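Local coordinates for protein interleukin-20 receptor subunit beta (Homo sapiens, PDB 6DF3) that pairs with IL20RA to form a receptor for IL19, IL20 and IL24, and with IL22RA1 to form a receptor for IL20 and IL24, at residues I69-V79 with W90-Q100; K113-D124 with G152-M161. The protein carries 1 engineered substitution. All coordinates share one frame; numbering follows the deposited sequence.

Interaction 1: residues I69-V79 with W90-Q100; sequences ITATVPYNLRV and WSILKHPFNRQ. Engineered in segment 90-100: Gln100 (natural residue Asn).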
loop_
_atom_site.group_PDB
_atom_site.type_symbol
_atom_site.label_atom_id
_atom_site.label_comp_id
_atom_site.label_asym_id
_atom_site.label_seq_id
_atom_site.Cartn_x
_atom_site.Cartn_y
_atom_site.Cartn_z
ATOM N N ILE C 69 13.343 7.129 5.521
ATOM C CA ILE C 69 13.590 7.228 4.101
ATOM C C ILE C 69 12.440 6.509 3.393
ATOM O O ILE C 69 12.399 5.272 3.421
ATOM C CB ILE C 69 14.958 6.589 3.724
ATOM C CG1 ILE C 69 16.138 7.131 4.574
ATOM C CG2 ILE C 69 15.265 6.816 2.260
ATOM C CD1 ILE C 69 16.164 8.589 4.782
ATOM N N THR C 70 11.488 7.251 2.791
ATOM C CA THR C 70 10.218 6.628 2.345
ATOM C C THR C 70 9.881 6.957 0.925
ATOM O O THR C 70 8.759 6.645 0.398
ATOM C CB THR C 70 9.050 7.098 3.224
ATOM O OG1 THR C 70 9.102 8.473 3.301
ATOM C CG2 THR C 70 9.141 6.581 4.662
ATOM N N ALA C 71 10.871 7.513 0.249
ATOM C CA ALA C 71 10.802 7.713 -1.163
ATOM C C ALA C 71 12.201 7.505 -1.833
ATOM O O ALA C 71 13.265 7.763 -1.248
ATOM C CB ALA C 71 10.280 9.097 -1.429
ATOM N N THR C 72 12.183 7.160 -3.104
ATOM C CA THR C 72 13.438 6.971 -3.876
ATOM C C THR C 72 13.866 8.361 -4.450
ATOM O O THR C 72 13.784 8.629 -5.638
ATOM C CB THR C 72 13.253 5.867 -4.918
ATOM O OG1 THR C 72 12.775 4.683 -4.245
ATOM C CG2 THR C 72 14.543 5.511 -5.631
ATOM N N VAL C 73 14.302 9.227 -3.548
ATOM C CA VAL C 73 14.823 10.537 -3.833
ATOM C C VAL C 73 15.988 10.779 -2.816
ATOM O O VAL C 73 16.090 10.048 -1.774
ATOM C CB VAL C 73 13.731 11.638 -3.662
ATOM C CG1 VAL C 73 12.492 11.376 -4.518
ATOM C CG2 VAL C 73 13.292 11.788 -2.215
ATOM N N PRO C 74 16.883 11.770 -3.104
ATOM C CA PRO C 74 17.961 12.048 -2.161
ATOM C C PRO C 74 17.456 12.742 -0.919
ATOM O O PRO C 74 16.649 13.636 -1.033
ATOM C CB PRO C 74 18.943 13.006 -2.927
ATOM C CG PRO C 74 18.128 13.519 -4.100
ATOM C CD PRO C 74 16.962 12.577 -4.341
ATOM N N TYR C 75 18.030 12.374 0.225
ATOM C CA TYR C 75 17.697 12.837 1.546
ATOM C C TYR C 75 18.962 13.463 2.186
ATOM O O TYR C 75 20.035 12.908 2.099
ATOM C CB TYR C 75 17.244 11.636 2.431
ATOM C CG TYR C 75 15.801 11.309 2.361
ATOM C CD1 TYR C 75 15.321 10.552 1.311
ATOM C CD2 TYR C 75 14.908 11.736 3.341
ATOM C CE1 TYR C 75 13.951 10.225 1.200
ATOM C CE2 TYR C 75 13.527 11.431 3.244
ATOM C CZ TYR C 75 13.039 10.668 2.173
ATOM O OH TYR C 75 11.710 10.260 2.038
ATOM N N ASN C 76 18.793 14.593 2.824
ATOM C CA ASN C 76 19.727 15.166 3.723
ATOM C C ASN C 76 19.469 14.639 5.093
ATOM O O ASN C 76 18.332 14.461 5.492
ATOM C CB ASN C 76 19.573 16.698 3.761
ATOM C CG ASN C 76 19.735 17.336 2.399
ATOM O OD1 ASN C 76 20.424 16.812 1.544
ATOM N ND2 ASN C 76 19.040 18.450 2.187
ATOM N N LEU C 77 20.543 14.471 5.833
ATOM C CA LEU C 77 20.514 13.990 7.204
ATOM C C LEU C 77 21.502 14.856 8.010
ATOM O O LEU C 77 22.510 15.298 7.488
ATOM C CB LEU C 77 20.940 12.551 7.193
ATOM C CG LEU C 77 19.902 11.567 6.634
ATOM C CD1 LEU C 77 20.622 10.295 6.232
ATOM C CD2 LEU C 77 18.909 11.289 7.738
ATOM N N ARG C 78 21.143 15.187 9.246
ATOM C CA ARG C 78 22.038 15.865 10.139
ATOM C C ARG C 78 21.950 15.325 11.550
ATOM O O ARG C 78 20.918 14.837 11.983
ATOM C CB ARG C 78 21.751 17.345 10.145
ATOM C CG ARG C 78 20.393 17.729 10.660
ATOM C CD ARG C 78 20.237 19.258 10.672
ATOM N NE ARG C 78 19.067 19.654 11.420
ATOM C CZ ARG C 78 18.661 20.912 11.536
ATOM N NH1 ARG C 78 19.341 21.905 11.004
ATOM N NH2 ARG C 78 17.569 21.174 12.206
ATOM N N VAL C 79 23.015 15.462 12.286
ATOM C CA VAL C 79 23.072 14.878 13.622
ATOM C C VAL C 79 23.752 15.812 14.601
ATOM O O VAL C 79 24.631 16.574 14.228
ATOM C CB VAL C 79 23.802 13.543 13.595
ATOM C CG1 VAL C 79 25.251 13.741 13.174
ATOM C CG2 VAL C 79 23.734 12.836 14.959
ATOM N N TRP C 90 24.894 21.459 14.509
ATOM C CA TRP C 90 24.462 20.335 13.654
ATOM C C TRP C 90 25.577 19.959 12.690
ATOM O O TRP C 90 26.240 20.840 12.176
ATOM C CB TRP C 90 23.234 20.692 12.824
ATOM C CG TRP C 90 21.969 20.811 13.593
ATOM C CD1 TRP C 90 21.341 21.976 13.957
ATOM C CD2 TRP C 90 21.157 19.727 14.111
ATOM N NE1 TRP C 90 20.210 21.686 14.652
ATOM C CE2 TRP C 90 20.043 20.319 14.733
ATOM C CE3 TRP C 90 21.263 18.332 14.094
ATOM C CZ2 TRP C 90 19.052 19.567 15.364
ATOM C CZ3 TRP C 90 20.266 17.574 14.722
ATOM C CH2 TRP C 90 19.191 18.207 15.379
ATOM N N SER C 91 25.746 18.665 12.429
ATOM C CA SER C 91 26.646 18.185 11.381
ATOM C C SER C 91 25.782 17.579 10.245
ATOM O O SER C 91 24.960 16.688 10.524
ATOM C CB SER C 91 27.552 17.043 11.864
ATOM O OG SER C 91 28.688 17.427 12.552
ATOM N N ILE C 92 26.039 18.015 9.016
ATOM C CA ILE C 92 25.281 17.637 7.885
ATOM C C ILE C 92 25.992 16.552 7.117
ATOM O O ILE C 92 27.107 16.635 6.892
ATOM C CB ILE C 92 24.948 18.866 7.036
ATOM C CG1 ILE C 92 24.198 19.840 7.944
ATOM C CG2 ILE C 92 24.025 18.531 5.876
ATOM C CD1 ILE C 92 23.829 21.109 7.225
ATOM N N LEU C 93 25.301 15.493 6.741
ATOM C CA LEU C 93 25.874 14.496 5.817
ATOM C C LEU C 93 26.319 15.179 4.497
ATOM O O LEU C 93 25.575 15.936 3.938
ATOM C CB LEU C 93 24.838 13.397 5.555
ATOM C CG LEU C 93 25.181 12.267 4.635
ATOM C CD1 LEU C 93 26.157 11.390 5.342
ATOM C CD2 LEU C 93 23.920 11.496 4.229
ATOM N N LYS C 94 27.525 14.889 4.035
ATOM C CA LYS C 94 28.191 15.640 2.961
ATOM C C LYS C 94 27.449 15.405 1.644
ATOM O O LYS C 94 27.036 16.375 1.020
ATOM C CB LYS C 94 29.681 15.224 2.825
ATOM C CG LYS C 94 30.542 16.207 2.019
ATOM C CD LYS C 94 32.015 15.774 1.840
ATOM C CE LYS C 94 32.776 15.549 3.161
ATOM N NZ LYS C 94 32.859 16.721 4.087
ATOM N N HIS C 95 27.226 14.127 1.296
ATOM C CA HIS C 95 26.482 13.740 0.113
ATOM C C HIS C 95 25.146 13.148 0.474
ATOM O O HIS C 95 25.062 12.151 1.178
ATOM C CB HIS C 95 27.306 12.755 -0.721
ATOM C CG HIS C 95 28.596 13.369 -1.202
ATOM N ND1 HIS C 95 29.840 12.986 -0.723
ATOM C CD2 HIS C 95 28.820 14.419 -2.039
ATOM C CE1 HIS C 95 30.774 13.729 -1.291
ATOM N NE2 HIS C 95 30.184 14.602 -2.096
ATOM N N PRO C 96 24.077 13.787 0.021
ATOM C CA PRO C 96 22.724 13.366 0.265
ATOM C C PRO C 96 22.522 11.878 -0.074
ATOM O O PRO C 96 23.098 11.380 -1.003
ATOM C CB PRO C 96 21.955 14.215 -0.756
ATOM C CG PRO C 96 22.720 15.481 -0.809
ATOM C CD PRO C 96 24.120 14.985 -0.844
ATOM N N PHE C 97 21.774 11.162 0.721
ATOM C CA PHE C 97 21.558 9.727 0.512
ATOM C C PHE C 97 20.229 9.415 -0.270
ATOM O O PHE C 97 19.128 9.897 0.097
ATOM C CB PHE C 97 21.423 9.037 1.872
ATOM C CG PHE C 97 21.192 7.561 1.749
ATOM C CD1 PHE C 97 22.235 6.740 1.297
ATOM C CD2 PHE C 97 19.922 7.014 1.998
ATOM C CE1 PHE C 97 22.013 5.390 1.121
ATOM C CE2 PHE C 97 19.700 5.661 1.856
ATOM C CZ PHE C 97 20.730 4.843 1.395
ATOM N N ASN C 98 20.342 8.540 -1.260
ATOM C CA ASN C 98 19.301 8.045 -2.069
ATOM C C ASN C 98 19.285 6.516 -1.934
ATOM O O ASN C 98 20.243 5.818 -2.354
ATOM C CB ASN C 98 19.519 8.447 -3.539
ATOM C CG ASN C 98 18.262 8.164 -4.424
ATOM O OD1 ASN C 98 17.545 7.166 -4.228
ATOM N ND2 ASN C 98 17.996 9.041 -5.381
ATOM N N ARG C 99 18.145 5.958 -1.496
ATOM C CA ARG C 99 18.053 4.517 -1.356
ATOM C C ARG C 99 18.234 3.734 -2.674
ATOM O O ARG C 99 18.390 2.567 -2.604
ATOM C CB ARG C 99 16.783 4.094 -0.648
ATOM C CG ARG C 99 15.509 4.268 -1.489
ATOM C CD ARG C 99 14.264 4.149 -0.606
ATOM N NE ARG C 99 13.064 4.224 -1.430
ATOM C CZ ARG C 99 11.841 4.002 -1.002
ATOM N NH1 ARG C 99 11.620 3.585 0.233
ATOM N NH2 ARG C 99 10.838 4.172 -1.848
ATOM N N GLN C 100 18.128 4.365 -3.840
ATOM C CA GLN C 100 18.490 3.765 -5.132
ATOM C C GLN C 100 19.924 3.141 -5.061
ATOM O O GLN C 100 20.230 2.229 -5.727
ATOM C CB GLN C 100 18.408 4.876 -6.193
ATOM C CG GLN C 100 18.758 4.550 -7.655
ATOM C CD GLN C 100 17.577 3.911 -8.380
ATOM O OE1 GLN C 100 16.437 4.402 -8.302
ATOM N NE2 GLN C 100 17.832 2.808 -9.087
HETATM O O HOH W 1 13.733 2.847 2.491
HETATM O O HOH W 2 15.933 7.687 -0.692
HETATM O O HOH W 3 9.680 5.994 -3.946
HETATM O O HOH W 4 22.922 15.674 3.868
#
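Arg78 and Trp90 meet flat against each other across two strands of a beta hairpin. The guanidinium lies on the indole, its plane 5° from that of the ring. Its CZ sits over the five-membered ring, 3.5 Å from the centroid, which makes a cation-pi contact. Arg78 CG takes the hindered site between backbone N and carbonyl carbon (chi1 64°), and the chain then runs extended across the ring, with CG and CD also on the indole. Arg78 NH2 has a second partner, a salt bridge to Glu35, and Trp49 adds another cation-pi contact.

Two short antiparallel pairings join the backbones, Tyr75 with Phe97 and Val79 with Ser91. The register shifts by two residues between them. Here Leu93 N bonds to Leu77 O at 2.9 Å, and Leu77 CD1 packs beside Leu93 CD2 at 4.0 Å.

At the far end of the contact, Arg99 reaches across Thr72 at about a right angle and grips OG1 side-on with two nitrogens. NE lies 2.9 Å from Thr72 OG1 and NH2 3.1 Å from the same atom, both with the oxygen in the guanidinium plane. With chi1 at -54°, Thr72 turns OG1 to Arg99 and CG2 to OE1 of the engineered Gln100, 3.5 Å away. OG1 also bonds to Ala177 O in the second fibronectin type III region. The backbone of Ala71 covers one guanidinium face. A water links Arg99 NH1 to Ile69 O, and another links Arg99 N to the carbonyls of Ala71 and Val73. Thr70 bonds to a polar side chain of another protein's chain, which also packs on Ala71 to Val73.

The contact joins strands 74-83 and 86-98 of the first fibronectin type III domain. The two-nitrogen grip and the flanking backbone probably fix the rotation of the buried Arg99 guanidinium, while Glu35 and two indoles probably share the charge of Arg78.

Interaction 2: residues K113-D124 with G152-M161; sequences KDGFHLVIELED and GGIPVHLETM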
loop_
_atom_site.group_PDB
_atom_site.type_symbol
_atom_site.label_atom_id
_atom_site.label_comp_id
_atom_site.label_asym_id
_atom_site.label_seq_id
_atom_site.Cartn_x
_atom_site.Cartn_y
_atom_site.Cartn_z
ATOM N N LYS C 113 15.182 -31.589 -0.161
ATOM C CA LYS C 113 14.324 -32.479 -0.978
ATOM C C LYS C 113 13.648 -33.583 -0.178
ATOM O O LYS C 113 14.302 -34.452 0.381
ATOM C CB LYS C 113 15.093 -33.097 -2.153
ATOM C CG LYS C 113 16.486 -33.603 -1.827
ATOM C CD LYS C 113 17.016 -34.437 -2.979
ATOM C CE LYS C 113 18.537 -34.518 -3.011
ATOM N NZ LYS C 113 19.091 -35.630 -2.203
ATOM N N ASP C 114 12.327 -33.525 -0.134
ATOM C CA ASP C 114 11.537 -34.574 0.454
ATOM C C ASP C 114 11.244 -35.541 -0.697
ATOM O O ASP C 114 10.370 -35.260 -1.536
ATOM C CB ASP C 114 10.261 -33.985 1.086
ATOM C CG ASP C 114 9.396 -35.037 1.794
ATOM O OD1 ASP C 114 9.815 -36.216 1.922
ATOM O OD2 ASP C 114 8.279 -34.680 2.225
ATOM N N GLY C 115 12.020 -36.640 -0.744
ATOM C CA GLY C 115 11.944 -37.689 -1.797
ATOM C C GLY C 115 12.207 -37.119 -3.188
ATOM O O GLY C 115 13.344 -36.778 -3.518
ATOM N N PHE C 116 11.135 -36.962 -3.971
ATOM C CA PHE C 116 11.183 -36.492 -5.374
ATOM C C PHE C 116 11.046 -34.967 -5.569
ATOM O O PHE C 116 11.492 -34.446 -6.592
ATOM C CB PHE C 116 10.065 -37.180 -6.189
ATOM C CG PHE C 116 10.358 -38.622 -6.610
ATOM C CD1 PHE C 116 11.224 -39.460 -5.887
ATOM C CD2 PHE C 116 9.712 -39.151 -7.729
ATOM C CE1 PHE C 116 11.458 -40.747 -6.295
ATOM C CE2 PHE C 116 9.947 -40.453 -8.135
ATOM C CZ PHE C 116 10.812 -41.248 -7.413
ATOM N N HIS C 117 10.413 -34.268 -4.622
ATOM C CA HIS C 117 10.137 -32.862 -4.772
ATOM C C HIS C 117 11.349 -32.053 -4.383
ATOM O O HIS C 117 12.049 -32.389 -3.420
ATOM C CB HIS C 117 9.008 -32.434 -3.868
ATOM C CG HIS C 117 7.715 -33.080 -4.202
ATOM N ND1 HIS C 117 6.677 -32.388 -4.781
ATOM C CD2 HIS C 117 7.291 -34.352 -4.044
ATOM C CE1 HIS C 117 5.662 -33.213 -4.967
ATOM N NE2 HIS C 117 6.013 -34.413 -4.537
ATOM N N LEU C 118 11.576 -30.984 -5.139
ATOM C CA LEU C 118 12.656 -30.061 -4.898
ATOM C C LEU C 118 12.091 -28.824 -4.201
ATOM O O LEU C 118 11.117 -28.258 -4.696
ATOM C CB LEU C 118 13.268 -29.654 -6.226
ATOM C CG LEU C 118 14.474 -28.702 -6.122
ATOM C CD1 LEU C 118 15.679 -29.437 -5.538
ATOM C CD2 LEU C 118 14.740 -28.138 -7.512
ATOM N N VAL C 119 12.713 -28.398 -3.094
ATOM C CA VAL C 119 12.216 -27.240 -2.297
ATOM C C VAL C 119 13.323 -26.231 -1.934
ATOM O O VAL C 119 14.476 -26.609 -1.719
ATOM C CB VAL C 119 11.364 -27.700 -1.063
ATOM C CG1 VAL C 119 11.919 -28.925 -0.366
ATOM C CG2 VAL C 119 11.079 -26.598 -0.061
ATOM N N ILE C 120 12.929 -24.951 -1.902
ATOM C CA ILE C 120 13.796 -23.830 -1.657
ATOM C C ILE C 120 13.235 -23.055 -0.459
ATOM O O ILE C 120 12.001 -23.007 -0.229
ATOM C CB ILE C 120 13.961 -22.956 -2.935
ATOM C CG1 ILE C 120 15.174 -22.028 -2.801
ATOM C CG2 ILE C 120 12.719 -22.115 -3.239
ATOM C CD1 ILE C 120 15.486 -21.166 -4.021
ATOM N N GLU C 121 14.142 -22.485 0.326
ATOM C CA GLU C 121 13.807 -21.551 1.406
ATOM C C GLU C 121 14.763 -20.375 1.329
ATOM O O GLU C 121 15.952 -20.517 1.593
ATOM C CB GLU C 121 13.939 -22.264 2.748
ATOM C CG GLU C 121 13.759 -21.368 3.967
ATOM C CD GLU C 121 13.383 -22.153 5.219
ATOM O OE1 GLU C 121 13.627 -23.377 5.281
ATOM O OE2 GLU C 121 12.822 -21.533 6.150
ATOM N N LEU C 122 14.258 -19.218 0.938
ATOM C CA LEU C 122 15.081 -18.041 0.863
ATOM C C LEU C 122 15.175 -17.419 2.236
ATOM O O LEU C 122 14.576 -17.899 3.214
ATOM C CB LEU C 122 14.578 -17.050 -0.193
ATOM C CG LEU C 122 14.698 -17.730 -1.576
ATOM C CD1 LEU C 122 13.460 -17.586 -2.476
ATOM C CD2 LEU C 122 15.939 -17.226 -2.264
ATOM N N GLU C 123 16.058 -16.431 2.297
ATOM C CA GLU C 123 16.308 -15.655 3.480
ATOM C C GLU C 123 15.278 -14.519 3.472
ATOM O O GLU C 123 15.020 -13.915 2.427
ATOM C CB GLU C 123 17.729 -15.117 3.392
ATOM C CG GLU C 123 18.268 -14.504 4.680
ATOM C CD GLU C 123 19.624 -13.838 4.483
ATOM O OE1 GLU C 123 19.732 -12.966 3.563
ATOM O OE2 GLU C 123 20.566 -14.222 5.234
ATOM N N ASP C 124 14.680 -14.254 4.615
ATOM C CA ASP C 124 13.660 -13.176 4.746
ATOM C C ASP C 124 14.206 -11.754 4.667
ATOM O O ASP C 124 14.402 -11.135 5.681
ATOM C CB ASP C 124 12.952 -13.353 6.078
ATOM C CG ASP C 124 11.697 -12.482 6.217
ATOM O OD1 ASP C 124 11.595 -11.362 5.627
ATOM O OD2 ASP C 124 10.808 -12.917 6.986
ATOM N N GLY C 152 10.585 -14.780 1.924
ATOM C CA GLY C 152 11.560 -15.622 2.582
ATOM C C GLY C 152 10.962 -16.277 3.796
ATOM O O GLY C 152 9.830 -15.995 4.148
ATOM N N GLY C 153 11.721 -17.170 4.426
ATOM C CA GLY C 153 11.307 -17.832 5.660
ATOM C C GLY C 153 10.361 -18.985 5.521
ATOM O O GLY C 153 10.104 -19.666 6.518
ATOM N N ILE C 154 9.880 -19.262 4.300
ATOM C CA ILE C 154 8.897 -20.341 4.026
ATOM C C ILE C 154 9.537 -21.357 3.059
ATOM O O ILE C 154 10.033 -20.946 1.991
ATOM C CB ILE C 154 7.580 -19.816 3.330
ATOM C CG1 ILE C 154 7.250 -18.319 3.606
ATOM C CG2 ILE C 154 6.418 -20.723 3.687
ATOM C CD1 ILE C 154 5.986 -17.796 2.884
ATOM N N PRO C 155 9.507 -22.658 3.390
ATOM C CA PRO C 155 9.977 -23.642 2.413
ATOM C C PRO C 155 8.937 -23.896 1.268
ATOM O O PRO C 155 7.922 -24.604 1.473
ATOM C CB PRO C 155 10.197 -24.924 3.271
ATOM C CG PRO C 155 9.907 -24.510 4.689
ATOM C CD PRO C 155 9.011 -23.332 4.603
ATOM N N VAL C 156 9.226 -23.327 0.097
ATOM C CA VAL C 156 8.402 -23.410 -1.080
ATOM C C VAL C 156 8.891 -24.490 -2.102
ATOM O O VAL C 156 10.069 -24.589 -2.426
ATOM C CB VAL C 156 8.341 -22.037 -1.743
ATOM C CG1 VAL C 156 7.544 -22.096 -3.032
ATOM C CG2 VAL C 156 7.693 -21.044 -0.793
ATOM N N HIS C 157 7.947 -25.313 -2.562
ATOM C CA HIS C 157 8.095 -26.186 -3.728
ATOM C C HIS C 157 8.456 -25.441 -5.022
ATOM O O HIS C 157 7.830 -24.442 -5.384
ATOM C CB HIS C 157 6.784 -26.883 -3.936
ATOM C CG HIS C 157 6.798 -27.921 -5.007
ATOM N ND1 HIS C 157 6.383 -27.659 -6.293
ATOM C CD2 HIS C 157 7.136 -29.229 -4.978
ATOM C CE1 HIS C 157 6.475 -28.761 -7.014
ATOM N NE2 HIS C 157 6.955 -29.725 -6.245
ATOM N N LEU C 158 9.485 -25.932 -5.703
ATOM C CA LEU C 158 9.879 -25.479 -7.057
ATOM C C LEU C 158 9.400 -26.370 -8.215
ATOM O O LEU C 158 8.741 -25.913 -9.146
ATOM C CB LEU C 158 11.403 -25.453 -7.153
ATOM C CG LEU C 158 12.107 -24.418 -6.317
ATOM C CD1 LEU C 158 13.594 -24.612 -6.586
ATOM C CD2 LEU C 158 11.615 -23.028 -6.677
ATOM N N GLU C 159 9.799 -27.628 -8.168
ATOM C CA GLU C 159 9.579 -28.557 -9.255
ATOM C C GLU C 159 9.586 -29.965 -8.643
ATOM O O GLU C 159 10.269 -30.205 -7.643
ATOM C CB GLU C 159 10.669 -28.354 -10.332
ATOM C CG GLU C 159 10.617 -29.272 -11.570
ATOM C CD GLU C 159 9.256 -29.205 -12.249
ATOM O OE1 GLU C 159 8.867 -28.146 -12.792
ATOM O OE2 GLU C 159 8.534 -30.196 -12.184
ATOM N N THR C 160 8.768 -30.867 -9.191
ATOM C CA THR C 160 8.933 -32.296 -8.930
ATOM C C THR C 160 9.904 -32.807 -9.977
ATOM O O THR C 160 9.756 -32.522 -11.163
ATOM C CB THR C 160 7.605 -33.099 -8.985
ATOM O OG1 THR C 160 6.834 -32.768 -7.826
ATOM C CG2 THR C 160 7.862 -34.627 -9.007
ATOM N N MET C 161 10.867 -33.601 -9.529
ATOM C CA MET C 161 12.012 -33.947 -10.343
ATOM C C MET C 161 11.751 -35.254 -11.025
ATOM O O MET C 161 10.902 -36.006 -10.577
ATOM C CB MET C 161 13.244 -34.050 -9.455
ATOM C CG MET C 161 13.548 -32.736 -8.729
ATOM S SD MET C 161 15.160 -32.695 -7.918
ATOM C CE MET C 161 14.957 -34.052 -6.746
HETATM O O HOH W 5 11.326 -18.331 0.442
#
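Strands 117-122 and 156-160 run antiparallel, their axes 4.6 Å apart at closest and their directions 141° apart, with Ile120 and Val156 forming a hydrogen-bonded pair. Farther along, Leu158 N bonds to Leu118 O and Leu118 N to Glu159 O.

On one face His117, His157 and Thr160 gather. Thr160 OG1 lies over a face of the His117 ring, 3.1 Å from ND1. His157 NE2 comes at the edge of that ring, also 3.1 Å from His117 ND1. The two imidazoles meet rim to rim with planes at 60°. His157 CG is anti to the backbone N (chi1 -174°), which swings the ring toward His117, and NE2 makes a weak bond to Thr160 OG1. A leucine in place of His117 would probably leave His157 NE2 and Thr160 OG1 beside an apolar chain, with no ring nitrogen near them.

The opposite side is mostly apolar. Leu158 CD1 touches Leu118 CD2 at 3.8 Å, and Leu158 CD2 meets Ile120 CG2 at 3.7 Å. The Met161 side chain crosses Leu118 at about a right angle, SD 4.0 Å from Leu118 CB. Val169 of strand 167-175 touches Leu118 and Leu158. The sheet thus turns this side to the domain core, while the imidazole side lies beside another protein's chain, to which Pro155 and His157 make backbone bonds.

In the fold
Both interactions join antiparallel strands, but in different fibronectin type III regions. Their centres are 39 Å apart, on opposite sides of the chain's centre. Interaction 1 pairs strands 74-83 and 86-98, neighbours in sequence. Interaction 2 pairs strands 117-122 and 156-160, with two other strands between them in the chain. Nine of 20 touching residues are buried in interaction 1 and two exposed; in interaction 2 six are buried and five exposed. Interaction 1 sets two arginines beside an apolar side, where Leu77 and Phe97 pack on Val9, and waters bridge its Arg99 end most heavily. Interaction 2 relies more on aliphatic packing, with histidines on its other face. Another protein's chain reaches both contacts.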